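Local coordinates for conserved hypothetical protein (Thermoplasma acidophilum, PDB 1RLH) that is of unknown function but belongs to the adenosine-specific kinase family and may act as an adenosine monophosphate-protein transferase, at residues N109-K112 / M113-V117. Numbering follows the deposited sequence.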
ATOM      1  N   ASN A 109     -11.749   8.419   6.394  1.00 23.03           N
ATOM      2  CA  ASN A 109     -12.829   7.482   6.099  1.00 23.88           C
ATOM      3  C   ASN A 109     -12.379   6.405   5.118  1.00 22.75           C
ATOM      4  O   ASN A 109     -12.809   5.258   5.210  1.00 24.62           O
ATOM      5  CB  ASN A 109     -14.054   8.213   5.542  1.00 24.76           C
ATOM      6  CG  ASN A 109     -14.829   8.946   6.619  1.00 27.70           C
ATOM      7  OD1 ASN A 109     -14.825   8.541   7.783  1.00 26.44           O
ATOM      8  ND2 ASN A 109     -15.515  10.015   6.235  1.00 26.72           N
ATOM      9  N   ALA A 110     -11.518   6.777   4.179  1.00 22.67           N
ATOM     10  CA  ALA A 110     -11.008   5.815   3.210  1.00 23.83           C
ATOM     11  C   ALA A 110     -10.261   4.725   3.979  1.00 24.70           C
ATOM     12  O   ALA A 110     -10.393   3.533   3.684  1.00 23.77           O
ATOM     13  CB  ALA A 110     -10.068   6.505   2.231  1.00 24.59           C
ATOM     14  N   VAL A 111      -9.481   5.141   4.975  1.00 23.31           N
ATOM     15  CA  VAL A 111      -8.718   4.193   5.782  1.00 23.71           C
ATOM     16  C   VAL A 111      -9.658   3.301   6.583  1.00 23.89           C
ATOM     17  O   VAL A 111      -9.489   2.080   6.611  1.00 22.13           O
ATOM     18  CB  VAL A 111      -7.766   4.914   6.761  1.00 26.03           C
ATOM     19  CG1 VAL A 111      -7.039   3.891   7.629  1.00 29.19           C
ATOM     20  CG2 VAL A 111      -6.764   5.747   5.986  1.00 27.24           C
ATOM     21  N   LYS A 112     -10.650   3.910   7.231  1.00 23.26           N
ATOM     22  CA  LYS A 112     -11.614   3.151   8.023  1.00 24.29           C
ATOM     23  C   LYS A 112     -12.300   2.103   7.158  1.00 24.35           C
ATOM     24  O   LYS A 112     -12.527   0.974   7.593  1.00 23.94           O
ATOM     25  CB  LYS A 112     -12.684   4.075   8.619  1.00 26.55           C
ATOM     26  CG  LYS A 112     -12.181   5.063   9.656  1.00 30.59           C
ATOM     27  CD  LYS A 112     -13.342   5.907  10.178  1.00 33.56           C
ATOM     28  CE  LYS A 112     -12.896   6.891  11.245  1.00 37.48           C
ATOM     29  NZ  LYS A 112     -12.378   6.192  12.452  1.00 40.44           N
ATOM     30  N   MET A 113     -12.642   2.480   5.932  1.00 25.54           N
ATOM     31  CA  MET A 113     -13.305   1.557   5.023  1.00 27.35           C
ATOM     32  C   MET A 113     -12.380   0.407   4.640  1.00 26.59           C
ATOM     33  O   MET A 113     -12.822  -0.734   4.522  1.00 26.29           O
ATOM     34  CB  MET A 113     -13.783   2.293   3.772  1.00 29.93           C
ATOM     35  CG  MET A 113     -14.887   3.308   4.050  1.00 32.77           C
ATOM     36  SD  MET A 113     -16.356   2.558   4.796  1.00 37.73           S
ATOM     37  CE  MET A 113     -16.086   2.918   6.536  1.00 36.70           C
ATOM     38  N   CYS A 114     -11.098   0.704   4.451  1.00 25.73           N
ATOM     39  CA  CYS A 114     -10.139  -0.338   4.102  1.00 26.09           C
ATOM     40  C   CYS A 114     -10.015  -1.320   5.261  1.00 26.92           C
ATOM     41  O   CYS A 114      -9.796  -2.511   5.051  1.00 27.72           O
ATOM     42  CB  CYS A 114      -8.771   0.266   3.793  1.00 25.07           C
ATOM     43  SG  CYS A 114      -8.688   1.153   2.220  1.00 26.66           S
ATOM     44  N   GLN A 115     -10.161  -0.813   6.483  1.00 26.59           N
ATOM     45  CA  GLN A 115     -10.065  -1.655   7.674  1.00 27.71           C
ATOM     46  C   GLN A 115     -11.187  -2.682   7.733  1.00 28.08           C
ATOM     47  O   GLN A 115     -11.084  -3.684   8.442  1.00 27.15           O
ATOM     48  CB  GLN A 115     -10.097  -0.803   8.942  1.00 27.62           C
ATOM     49  CG  GLN A 115      -8.816  -0.045   9.224  1.00 27.35           C
ATOM     50  CD  GLN A 115      -8.923   0.805  10.472  1.00 29.20           C
ATOM     51  OE1 GLN A 115      -9.688   1.765  10.514  1.00 29.71           O
ATOM     52  NE2 GLN A 115      -8.162   0.450  11.502  1.00 29.24           N
ATOM     53  N   GLU A 116     -12.261  -2.430   6.994  1.00 28.16           N
ATOM     54  CA  GLU A 116     -13.388  -3.355   6.971  1.00 28.86           C
ATOM     55  C   GLU A 116     -13.081  -4.580   6.114  1.00 28.94           C
ATOM     56  O   GLU A 116     -13.694  -5.634   6.280  1.00 29.53           O
ATOM     57  CB  GLU A 116     -14.637  -2.657   6.432  1.00 31.19           C
ATOM     58  CG  GLU A 116     -15.339  -1.769   7.447  1.00 34.97           C
ATOM     59  CD  GLU A 116     -16.566  -1.088   6.874  1.00 38.44           C
ATOM     60  OE1 GLU A 116     -17.226  -1.690   6.000  1.00 38.86           O
ATOM     61  OE2 GLU A 116     -16.877   0.044   7.306  1.00 39.68           O
ATOM     62  N   VAL A 117     -12.127  -4.438   5.202  1.00 26.64           N
ATOM     63  CA  VAL A 117     -11.757  -5.531   4.312  1.00 24.65           C
ATOM     64  C   VAL A 117     -10.258  -5.820   4.331  1.00 23.64           C
ATOM     65  O   VAL A 117      -9.745  -6.530   3.465  1.00 22.55           O
ATOM     66  CB  VAL A 117     -12.174  -5.219   2.860  1.00 26.90           C
ATOM     67  CG1 VAL A 117     -13.694  -5.125   2.760  1.00 29.04           C
ATOM     68  CG2 VAL A 117     -11.531  -3.916   2.407  1.00 26.57           C
TER
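The last turns of the amphipathic helix 104-115 link Asn109, Ala110 and Val111 to Met113, Cys114 and Gln115 through regular i to i+4 backbone hydrogen bonds. Met113 N lies 2.9 Å from Asn109 O, with an N-H...O angle of 157°; Cys114 N and Gln115 N repeat the pattern on Ala110 O and Val111 O, each at 3.0 Å. Lys112 O takes weak bonds from Gln115 N, at 3.2 Å, and Glu116 N, at 3.5 Å, while Glu116 N turns to Met113 O at 3.0 Å, an i to i+3 tightening.

Side chains sort by face. Small Ala110 and Cys114, one turn apart, are buried against strand 94-100, Ala110 on Ile99 and Cys114 on Phe95 and Ile97. Flexible Met113, bent at chi2 (-59°) and again at chi3, sets its CE 3.9 Å from Lys112 C, and also packs on His50 and Ile46. Charged Lys112 and Glu116 and polar Gln115 suit the exposed side; Gln115 reaches back along the helix, its OE1 3.4 Å from Lys112 CA. Beyond them Val117 makes a backbone hydrogen bond with His35, leading into strand 118-124. At this C-terminal end the alpha-helical pattern gives way to i to i+3 turns, in a helix packed on an antiparallel sheet.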